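Local atomic coordinates of particle-associated glycoside hydrolase (Acinetobacter phage Fri1, PDB entry 6C72), a protein that probably degrades the capsular polysaccharide of Acinetobacter baumannii as the tailspike depolymerase of the phage during entry into the host cell. Residues L191-E194 against N195-G198; H257-N261 against C262-D266; V315-N319 against C320-A324; V477-P480 against I481-Y485. All coordinates share one frame; numbering follows the deposited sequence.

Contact 1 (L191-E194 against N195-G198)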
loop_
_atom_site.group_PDB
_atom_site.type_symbol
_atom_site.label_atom_id
_atom_site.label_comp_id
_atom_site.label_asym_id
_atom_site.label_seq_id
_atom_site.Cartn_x
_atom_site.Cartn_y
_atom_site.Cartn_z
ATOM N N LEU A 191 0.332 -26.653 -17.231
ATOM C CA LEU A 191 0.621 -27.099 -15.873
ATOM C C LEU A 191 1.974 -26.565 -15.417
ATOM O O LEU A 191 2.985 -26.745 -16.101
ATOM C CB LEU A 191 0.599 -28.625 -15.790
ATOM C CG LEU A 191 1.006 -29.266 -14.460
ATOM C CD1 LEU A 191 0.030 -28.922 -13.344
ATOM C CD2 LEU A 191 1.171 -30.773 -14.623
ATOM N N VAL A 192 1.993 -25.899 -14.273
ATOM C CA VAL A 192 3.260 -25.433 -13.726
ATOM C C VAL A 192 3.611 -26.314 -12.533
ATOM O O VAL A 192 3.135 -26.055 -11.420
ATOM C CB VAL A 192 3.198 -23.958 -13.327
ATOM C CG1 VAL A 192 4.582 -23.466 -12.999
ATOM C CG2 VAL A 192 2.549 -23.124 -14.438
ATOM N N PRO A 193 4.441 -27.345 -12.716
ATOM C CA PRO A 193 4.722 -28.289 -11.628
ATOM C C PRO A 193 5.386 -27.601 -10.450
ATOM O O PRO A 193 5.907 -26.490 -10.558
ATOM C CB PRO A 193 5.686 -29.306 -12.259
ATOM C CG PRO A 193 5.524 -29.154 -13.697
ATOM C CD PRO A 193 5.159 -27.699 -13.947
ATOM N N GLU A 194 5.385 -28.302 -9.317
ATOM C CA GLU A 194 6.146 -27.835 -8.169
ATOM C C GLU A 194 7.623 -27.745 -8.536
ATOM O O GLU A 194 8.114 -28.472 -9.404
ATOM C CB GLU A 194 5.934 -28.753 -6.962
ATOM C CG GLU A 194 6.416 -30.195 -7.159
ATOM C CD GLU A 194 5.366 -31.090 -7.794
ATOM O OE1 GLU A 194 4.427 -30.537 -8.417
ATOM O OE2 GLU A 194 5.489 -32.335 -7.666
ATOM N N ASN A 195 8.317 -26.805 -7.902
ATOM C CA ASN A 195 9.725 -26.498 -8.129
ATOM C C ASN A 195 10.013 -25.919 -9.514
ATOM O O ASN A 195 11.187 -25.747 -9.866
ATOM C CB ASN A 195 10.629 -27.707 -7.871
ATOM C CG ASN A 195 10.817 -27.966 -6.395
ATOM O OD1 ASN A 195 10.936 -27.021 -5.609
ATOM N ND2 ASN A 195 10.866 -29.238 -6.005
ATOM N N VAL A 196 8.995 -25.628 -10.317
ATOM C CA VAL A 196 9.182 -24.865 -11.546
ATOM C C VAL A 196 9.006 -23.385 -11.216
ATOM O O VAL A 196 7.955 -22.968 -10.717
ATOM C CB VAL A 196 8.214 -25.323 -12.649
ATOM C CG1 VAL A 196 8.209 -24.325 -13.793
ATOM C CG2 VAL A 196 8.618 -26.726 -13.155
ATOM N N THR A 197 10.051 -22.598 -11.464
ATOM C CA THR A 197 10.136 -21.217 -11.025
ATOM C C THR A 197 10.314 -20.283 -12.209
ATOM O O THR A 197 11.034 -20.604 -13.159
ATOM C CB THR A 197 11.321 -21.025 -10.084
ATOM O OG1 THR A 197 12.521 -21.455 -10.743
ATOM C CG2 THR A 197 11.124 -21.820 -8.798
ATOM N N GLY A 198 9.701 -19.102 -12.124
ATOM C CA GLY A 198 9.936 -18.080 -13.122
ATOM C C GLY A 198 9.345 -18.367 -14.481
ATOM O O GLY A 198 9.800 -17.802 -15.471
#

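Contact 2 (H257-N261 against C262-D266). With ZN (zinc ion), chain M.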
loop_
_atom_site.group_PDB
_atom_site.type_symbol
_atom_site.label_atom_id
_atom_site.label_comp_id
_atom_site.label_asym_id
_atom_site.label_seq_id
_atom_site.Cartn_x
_atom_site.Cartn_y
_atom_site.Cartn_z
ATOM N N HIS A 257 3.048 -14.763 -7.373
ATOM C CA HIS A 257 2.395 -14.868 -8.666
ATOM C C HIS A 257 1.767 -13.537 -9.042
ATOM O O HIS A 257 1.097 -12.901 -8.226
ATOM C CB HIS A 257 1.344 -15.973 -8.659
ATOM C CG HIS A 257 1.894 -17.309 -8.275
ATOM N ND1 HIS A 257 3.024 -17.838 -8.860
ATOM C CD2 HIS A 257 1.454 -18.239 -7.394
ATOM C CE1 HIS A 257 3.264 -19.034 -8.350
ATOM N NE2 HIS A 257 2.325 -19.300 -7.460
ATOM N N TYR A 258 1.939 -13.147 -10.294
ATOM C CA TYR A 258 1.531 -11.833 -10.747
ATOM C C TYR A 258 0.725 -11.953 -12.032
ATOM O O TYR A 258 1.150 -12.627 -12.973
ATOM C CB TYR A 258 2.754 -10.946 -10.954
ATOM C CG TYR A 258 2.386 -9.542 -11.305
ATOM C CD1 TYR A 258 1.977 -8.652 -10.332
ATOM C CD2 TYR A 258 2.424 -9.111 -12.623
ATOM C CE1 TYR A 258 1.628 -7.355 -10.658
ATOM C CE2 TYR A 258 2.085 -7.829 -12.957
ATOM C CZ TYR A 258 1.676 -6.957 -11.972
ATOM O OH TYR A 258 1.327 -5.675 -12.311
ATOM N N PHE A 259 -0.426 -11.292 -12.064
ATOM C CA PHE A 259 -1.318 -11.289 -13.216
ATOM C C PHE A 259 -1.732 -9.858 -13.518
ATOM O O PHE A 259 -2.163 -9.129 -12.617
ATOM C CB PHE A 259 -2.562 -12.154 -12.964
ATOM C CG PHE A 259 -2.238 -13.558 -12.539
ATOM C CD1 PHE A 259 -1.991 -13.854 -11.196
ATOM C CD2 PHE A 259 -2.171 -14.578 -13.476
ATOM C CE1 PHE A 259 -1.687 -15.147 -10.791
ATOM C CE2 PHE A 259 -1.868 -15.884 -13.084
ATOM C CZ PHE A 259 -1.620 -16.171 -11.725
ATOM N N GLU A 260 -1.592 -9.457 -14.778
ATOM C CA GLU A 260 -1.995 -8.121 -15.194
ATOM C C GLU A 260 -2.677 -8.184 -16.550
ATOM O O GLU A 260 -2.245 -8.931 -17.425
ATOM C CB GLU A 260 -0.808 -7.165 -15.267
ATOM C CG GLU A 260 -1.234 -5.728 -15.467
ATOM C CD GLU A 260 -0.061 -4.785 -15.470
ATOM O OE1 GLU A 260 1.034 -5.215 -15.035
ATOM O OE2 GLU A 260 -0.227 -3.628 -15.914
ATOM N N ASN A 261 -3.741 -7.405 -16.719
ATOM C CA ASN A 261 -4.428 -7.305 -18.007
ATOM C C ASN A 261 -4.942 -8.665 -18.467
ATOM O O ASN A 261 -4.876 -8.998 -19.647
ATOM C CB ASN A 261 -3.522 -6.683 -19.071
ATOM C CG ASN A 261 -3.102 -5.268 -18.717
ATOM O OD1 ASN A 261 -3.944 -4.408 -18.469
ATOM N ND2 ASN A 261 -1.794 -5.027 -18.673
ATOM N N CYS A 262 -5.400 -9.480 -17.524
ATOM C CA CYS A 262 -5.927 -10.803 -17.826
ATOM C C CYS A 262 -7.435 -10.816 -17.629
ATOM O O CYS A 262 -7.969 -10.101 -16.785
ATOM C CB CYS A 262 -5.273 -11.881 -16.944
ATOM S SG CYS A 262 -3.503 -12.155 -17.292
ATOM N N ASN A 263 -8.124 -11.634 -18.407
ATOM C CA ASN A 263 -9.574 -11.746 -18.312
ATOM C C ASN A 263 -9.928 -13.203 -18.103
ATOM O O ASN A 263 -9.836 -14.014 -19.034
ATOM C CB ASN A 263 -10.262 -11.192 -19.555
ATOM C CG ASN A 263 -9.954 -9.732 -19.766
ATOM O OD1 ASN A 263 -10.372 -8.898 -18.975
ATOM N ND2 ASN A 263 -9.230 -9.411 -20.834
ATOM N N PHE A 264 -10.323 -13.538 -16.887
ATOM C CA PHE A 264 -10.727 -14.902 -16.566
ATOM C C PHE A 264 -12.242 -14.971 -16.736
ATOM O O PHE A 264 -13.006 -14.500 -15.889
ATOM C CB PHE A 264 -10.236 -15.268 -15.171
ATOM C CG PHE A 264 -8.754 -15.020 -14.989
ATOM C CD1 PHE A 264 -7.824 -15.910 -15.491
ATOM C CD2 PHE A 264 -8.292 -13.877 -14.364
ATOM C CE1 PHE A 264 -6.465 -15.688 -15.346
ATOM C CE2 PHE A 264 -6.927 -13.651 -14.216
ATOM C CZ PHE A 264 -6.016 -14.566 -14.699
ATOM N N LEU A 265 -12.679 -15.530 -17.865
ATOM C CA LEU A 265 -14.083 -15.448 -18.243
ATOM C C LEU A 265 -14.811 -16.723 -17.852
ATOM O O LEU A 265 -14.443 -17.365 -16.862
ATOM C CB LEU A 265 -14.224 -15.175 -19.741
ATOM C CG LEU A 265 -13.416 -13.992 -20.277
ATOM C CD1 LEU A 265 -13.603 -13.848 -21.801
ATOM C CD2 LEU A 265 -13.783 -12.692 -19.573
ATOM N N ASP A 266 -15.813 -17.109 -18.643
ATOM C CA ASP A 266 -16.738 -18.149 -18.227
ATOM C C ASP A 266 -16.010 -19.461 -17.971
ATOM O O ASP A 266 -15.121 -19.864 -18.729
ATOM C CB ASP A 266 -17.819 -18.363 -19.285
ATOM C CG ASP A 266 -17.238 -18.764 -20.634
ATOM O OD1 ASP A 266 -16.568 -17.920 -21.269
ATOM O OD2 ASP A 266 -17.416 -19.935 -21.051
HETATM ZN ZN ZN M . 1.440 -2.113 -15.138
HETATM O O HOH W 1 0.167 -0.383 -14.896
#

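Contact 3 (V315-N319 against C320-A324)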
loop_
_atom_site.group_PDB
_atom_site.type_symbol
_atom_site.label_atom_id
_atom_site.label_comp_id
_atom_site.label_asym_id
_atom_site.label_seq_id
_atom_site.Cartn_x
_atom_site.Cartn_y
_atom_site.Cartn_z
ATOM N N VAL A 315 -3.096 -11.794 -0.653
ATOM C CA VAL A 315 -3.646 -11.653 -1.994
ATOM C C VAL A 315 -4.111 -10.220 -2.175
ATOM O O VAL A 315 -4.821 -9.680 -1.317
ATOM C CB VAL A 315 -4.807 -12.630 -2.245
ATOM C CG1 VAL A 315 -5.329 -12.482 -3.677
ATOM C CG2 VAL A 315 -4.358 -14.072 -1.957
ATOM N N THR A 316 -3.711 -9.600 -3.280
ATOM C CA THR A 316 -4.092 -8.226 -3.556
ATOM C C THR A 316 -4.742 -8.152 -4.927
ATOM O O THR A 316 -4.134 -8.539 -5.933
ATOM C CB THR A 316 -2.884 -7.293 -3.466
ATOM O OG1 THR A 316 -2.272 -7.441 -2.180
ATOM C CG2 THR A 316 -3.306 -5.846 -3.629
ATOM N N LEU A 317 -5.958 -7.624 -4.965
ATOM C CA LEU A 317 -6.699 -7.407 -6.199
ATOM C C LEU A 317 -6.875 -5.895 -6.388
ATOM O O LEU A 317 -7.620 -5.249 -5.639
ATOM C CB LEU A 317 -8.036 -8.138 -6.131
ATOM C CG LEU A 317 -7.836 -9.630 -5.849
ATOM C CD1 LEU A 317 -8.335 -10.043 -4.454
ATOM C CD2 LEU A 317 -8.454 -10.500 -6.946
ATOM N N ILE A 318 -6.179 -5.337 -7.378
ATOM C CA ILE A 318 -6.136 -3.900 -7.626
ATOM C C ILE A 318 -6.820 -3.632 -8.959
ATOM O O ILE A 318 -6.433 -4.206 -9.987
ATOM C CB ILE A 318 -4.695 -3.368 -7.667
ATOM C CG1 ILE A 318 -3.860 -3.968 -6.540
ATOM C CG2 ILE A 318 -4.681 -1.851 -7.613
ATOM C CD1 ILE A 318 -2.341 -3.838 -6.755
ATOM N N ASN A 319 -7.822 -2.752 -8.946
ATOM C CA ASN A 319 -8.480 -2.293 -10.173
ATOM C C ASN A 319 -8.973 -3.480 -11.001
ATOM O O ASN A 319 -8.795 -3.538 -12.217
ATOM C CB ASN A 319 -7.542 -1.388 -10.981
ATOM C CG ASN A 319 -8.232 -0.730 -12.155
ATOM O OD1 ASN A 319 -9.452 -0.563 -12.159
ATOM N ND2 ASN A 319 -7.457 -0.356 -13.162
ATOM N N CYS A 320 -9.589 -4.445 -10.332
ATOM C CA CYS A 320 -10.144 -5.620 -10.985
ATOM C C CYS A 320 -11.656 -5.493 -11.063
ATOM O O CYS A 320 -12.270 -4.711 -10.334
ATOM C CB CYS A 320 -9.759 -6.903 -10.227
ATOM S SG CYS A 320 -7.983 -7.268 -10.293
ATOM N N VAL A 321 -12.252 -6.254 -11.975
ATOM C CA VAL A 321 -13.698 -6.307 -12.151
ATOM C C VAL A 321 -14.172 -7.719 -11.836
ATOM O O VAL A 321 -13.617 -8.697 -12.352
ATOM C CB VAL A 321 -14.125 -5.901 -13.576
ATOM C CG1 VAL A 321 -15.635 -6.132 -13.762
ATOM C CG2 VAL A 321 -13.752 -4.447 -13.865
ATOM N N PHE A 322 -15.174 -7.824 -10.975
ATOM C CA PHE A 322 -15.893 -9.056 -10.723
ATOM C C PHE A 322 -17.310 -8.848 -11.226
ATOM O O PHE A 322 -18.008 -7.949 -10.751
ATOM C CB PHE A 322 -15.888 -9.410 -9.240
ATOM C CG PHE A 322 -14.520 -9.431 -8.634
ATOM C CD1 PHE A 322 -13.739 -10.582 -8.693
ATOM C CD2 PHE A 322 -14.021 -8.311 -7.980
ATOM C CE1 PHE A 322 -12.468 -10.609 -8.135
ATOM C CE2 PHE A 322 -12.750 -8.330 -7.404
ATOM C CZ PHE A 322 -11.968 -9.484 -7.486
ATOM N N ASN A 323 -17.731 -9.660 -12.187
ATOM C CA ASN A 323 -18.984 -9.416 -12.885
ATOM C C ASN A 323 -19.699 -10.731 -13.132
ATOM O O ASN A 323 -19.114 -11.664 -13.684
ATOM C CB ASN A 323 -18.714 -8.675 -14.208
ATOM C CG ASN A 323 -19.968 -8.145 -14.849
ATOM O OD1 ASN A 323 -21.061 -8.287 -14.310
ATOM N ND2 ASN A 323 -19.817 -7.514 -16.012
ATOM N N ALA A 324 -20.965 -10.802 -12.754
ATOM C CA ALA A 324 -21.715 -12.032 -12.940
ATOM C C ALA A 324 -23.164 -11.707 -13.266
ATOM O O ALA A 324 -23.733 -10.743 -12.746
ATOM C CB ALA A 324 -21.640 -12.937 -11.700
#

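Contact 4 (V477-P480 against I481-Y485)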
loop_
_atom_site.group_PDB
_atom_site.type_symbol
_atom_site.label_atom_id
_atom_site.label_comp_id
_atom_site.label_asym_id
_atom_site.label_seq_id
_atom_site.Cartn_x
_atom_site.Cartn_y
_atom_site.Cartn_z
ATOM N N VAL A 477 -13.536 15.440 38.145
ATOM C CA VAL A 477 -13.341 16.707 37.456
ATOM C C VAL A 477 -12.264 17.460 38.217
ATOM O O VAL A 477 -12.071 17.246 39.416
ATOM C CB VAL A 477 -14.676 17.498 37.386
ATOM C CG1 VAL A 477 -15.133 17.900 38.784
ATOM C CG2 VAL A 477 -14.563 18.727 36.479
ATOM N N LYS A 478 -11.565 18.350 37.523
ATOM C CA LYS A 478 -10.488 19.109 38.139
ATOM C C LYS A 478 -10.506 20.539 37.628
ATOM O O LYS A 478 -11.149 20.865 36.624
ATOM C CB LYS A 478 -9.118 18.489 37.855
ATOM C CG LYS A 478 -8.643 18.714 36.425
ATOM C CD LYS A 478 -7.209 18.262 36.262
ATOM C CE LYS A 478 -6.694 18.569 34.868
ATOM N NZ LYS A 478 -6.662 20.037 34.569
ATOM N N SER A 479 -9.780 21.383 38.321
ATOM C CA SER A 479 -9.587 22.754 37.905
ATOM C C SER A 479 -8.575 22.824 36.764
ATOM O O SER A 479 -7.635 22.022 36.716
ATOM C CB SER A 479 -9.089 23.583 39.073
ATOM O OG SER A 479 -8.627 24.840 38.627
ATOM N N PRO A 480 -8.737 23.790 35.848
ATOM C CA PRO A 480 -7.716 23.999 34.805
ATOM C C PRO A 480 -6.359 24.380 35.361
ATOM O O PRO A 480 -5.351 24.191 34.671
ATOM C CB PRO A 480 -8.304 25.141 33.957
ATOM C CG PRO A 480 -9.768 25.145 34.251
ATOM C CD PRO A 480 -9.882 24.705 35.687
ATOM N N ILE A 481 -6.307 24.945 36.572
ATOM C CA ILE A 481 -5.053 25.293 37.235
ATOM C C ILE A 481 -4.416 24.110 37.947
ATOM O O ILE A 481 -3.306 24.243 38.476
ATOM C CB ILE A 481 -5.298 26.449 38.227
ATOM C CG1 ILE A 481 -6.136 27.536 37.566
ATOM C CG2 ILE A 481 -3.995 27.082 38.686
ATOM C CD1 ILE A 481 -5.456 28.169 36.378
ATOM N N ASN A 482 -5.096 22.963 38.001
ATOM C CA ASN A 482 -4.583 21.764 38.686
ATOM C C ASN A 482 -4.344 22.007 40.173
ATOM O O ASN A 482 -3.357 21.539 40.742
ATOM C CB ASN A 482 -3.302 21.213 38.052
ATOM C CG ASN A 482 -3.478 20.836 36.614
ATOM O OD1 ASN A 482 -4.581 20.525 36.175
ATOM N ND2 ASN A 482 -2.367 20.742 35.895
ATOM N N ASP A 483 -5.218 22.778 40.810
ATOM C CA ASP A 483 -5.146 22.921 42.259
ATOM C C ASP A 483 -6.491 22.639 42.916
ATOM O O ASP A 483 -6.746 23.123 44.018
ATOM C CB ASP A 483 -4.635 24.304 42.651
ATOM C CG ASP A 483 -5.505 25.417 42.133
ATOM O OD1 ASP A 483 -6.456 25.148 41.371
ATOM O OD2 ASP A 483 -5.231 26.578 42.493
ATOM N N ALA A 484 -7.371 21.911 42.241
ATOM C CA ALA A 484 -8.655 21.517 42.801
ATOM C C ALA A 484 -9.093 20.232 42.117
ATOM O O ALA A 484 -9.044 20.145 40.882
ATOM C CB ALA A 484 -9.711 22.620 42.621
ATOM N N TYR A 485 -9.475 19.231 42.915
ATOM C CA TYR A 485 -9.792 17.912 42.387
ATOM C C TYR A 485 -11.027 17.329 43.056
ATOM O O TYR A 485 -11.254 17.516 44.256
ATOM C CB TYR A 485 -8.613 16.945 42.561
ATOM C CG TYR A 485 -7.389 17.384 41.814
ATOM C CD1 TYR A 485 -6.507 18.298 42.365
ATOM C CD2 TYR A 485 -7.118 16.891 40.543
ATOM C CE1 TYR A 485 -5.390 18.721 41.670
ATOM C CE2 TYR A 485 -5.996 17.291 39.845
ATOM C CZ TYR A 485 -5.132 18.203 40.414
ATOM O OH TYR A 485 -4.009 18.605 39.721
HETATM O O HOH W 2 -8.874 26.418 40.683
#

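Contact 1 (L191-E194 against N195-G198)
Val192 and Val196 meet methyl to methyl across the base of a tight turn, CG1 of Val192 lying 3.8 Å from CG1 of Val196. The second methyl of Val196 is also in use: CG2 sits 3.7 Å from CD of Pro193 and lies almost as near to CB and CG of that ring, resting on the side of the pyrrolidine. With CG1 of Val196 trans to its own backbone N (chi1 167°), its two branches divide between the two partners. The polar part of the contact is one backbone bond, Val196 N to Pro193 O at 3.2 Å, which closes a type II beta turn from Pro193 to Val196. Asn195 supplies the third position of the turn with a positive phi of 66°, as a type II turn requires. The polar ends of Glu194 and Asn195 have partners beyond the turn. OE2 of Glu194 forms a salt bridge with Lys249 and takes hydrogen bonds from the backbone N atoms of Val170 and Gln171 of the second subunit, while ND2 of Asn195 binds the carbonyl of that same Gln171. The same turn thus combines valine-proline packing with polar groups at the subunit interface. It follows strand 188-192, which pairs in parallel with strands 133-140 and 220-224, and leads through a short loop to strand 200-202.

Contact 2 (H257-N261 against C262-D266)
The side chains of Phe259 and Phe264 cross at about a right angle, CZ of Phe264 coming within 4.0 Å of CD2 of Phe259. That carbon of Phe259 lies near the plane of the Phe264 ring, at its edge, whereas the approach to Phe259 is oblique. Each ring also has an aromatic partner one coil on: Phe259 stacks with Phe282, and Phe264 meets Phe287 with the planes at about 20°. At the bend, SG of Cys262 lies 4.4 Å from CB of Phe259, and Cys262 touches Cys285.

The other side of strand 255-260 is polar. Tyr258 has Glu260 OE1 in its ring plane, at the edge, and donates its OH to that oxygen at 2.8 Å; the hydroxyl meets OE1 from well above the carboxylate plane. The other oxygen, OE2, binds a zinc ion at 2.4 Å, and the metal also carries a water at 2.2 Å. The extended Glu260 chain (chi1 -170°) carries the carboxylate out to the metal, and Asn256 of the third subunit bonds OE2 as well. Asn261, with a positive phi of 59°, turns the chain between the two strands; its OD1 accepts from Asn284 ND2. On the next strand, Asn263 OD1 bonds Thr286 OG1 and its ND2 bonds Asp235 OD1. Strands 255-260 and 263-264 pair in parallel with 280-283 and 286-289 of the next coil, and the stacked phenylalanines and the Asn261-Asn284 bond are side-chain ladders common in parallel beta-helices, the usual body of phage tailspikes.

Contact 3 (V315-N319 against C320-A324)
Leu317 presses one methyl against the rim of the Phe322 ring: CD2 lies 3.7 Å from CZ and 4.2 Å from CE1, in the ring plane. The two side chains cross at about a right angle. Because the methyl sits at the edge, it does not compete with the stack of Phe322 on Phe355; Phe287 also meets the ring, with planes at about 10°. Cys320 sits at the corner between the strands, its SG 4.3 Å from CB of Leu317. With SG beside its own backbone N (chi1 -67°), the sulfur turns back toward strand 312-318; Cys320 also packs on Phe282 and touches Cys353.

The looser side is that of Ile318, which starts away from the bend, is partly exposed and rests on Thr281. Asn319 makes the corner itself with a positive phi of 54°, its CB 3.7 Å from the N of Cys320. Its amide is buried: OD1 takes a hydrogen bond from NH2 of Arg354, and Asn319 packs on Asp279 of the third subunit. The side chains thus meet across the corner through hydrocarbon, ring and sulfur contacts inside the coil. These contacts are apolar in character, while the buried asparagine oxygen finds its partner, Arg354, on a neighbouring coil, so the corner's polar link runs between coils rather than between the bend's own side chains.

Contact 4 (V477-P480 against I481-Y485)
A beta hairpin joins strands 475-478 and 485-494 of the six-stranded antiparallel sheet of the C-terminal part, and its bend holds a type I turn from Ser479 to Asn482. At its base Lys478 and Tyr485 form an antiparallel non-hydrogen-bonded pair whose side chains run alongside each other, CB of Lys478 3.7 Å from CD2 of the tyrosine ring. Next to them Ser479 N donates to Ala484 O at 2.9 Å, a nearly straight bond (161°). The turn proper is closed by Asn482 N to Ser479 O at 3.0 Å. OG of Ser479, trans to its own N (chi1 168°), accepts from Ile481 N at 3.1 Å, which adds an ST turn. The same hydroxyl is 2.6 Å from a water that in turn donates to OD1 of Asp483, tying the two side chains together through solvent.

The ammonium group of Lys478 arches over the loop. Its chain is extended beyond CG until it bends at the last torsion (chi4 63°), and NZ forms a salt bridge with Asp473 of the second subunit. Asp483 O accepts from Asn492 ND2 of the second subunit, and Pro480 packs on Arg491 of that subunit. Ser479 O is gripped from opposite faces of its carbonyl plane, by Lys478 NZ and Asn482 N, and NZ meets OD1 of Asn482 at 2.7 Å, almost head-on to its C=O.

Contacts 1, 2 and 3 follow one another through the parallel beta-helix, whereas contact 4 belongs to the six-stranded antiparallel sheet of the C-terminal part, its centre about 56 Å from that of contact 3 and about 70 Å from that of contact 1. Contacts 2 and 3 are corners of the same kind, each with an asparagine, a cysteine and a phenylalanine; their centres are about 10 Å apart, and Asn284 lies between them, touching both Asn261 and Asn319. The Asn319 side chain is about 8 Å from that of zinc-binding Glu260. Contact 1 lies about 18 Å from contact 2, centre to centre. Contacts 1 and 4 meet the second subunit, contacts 2 and 3 the third.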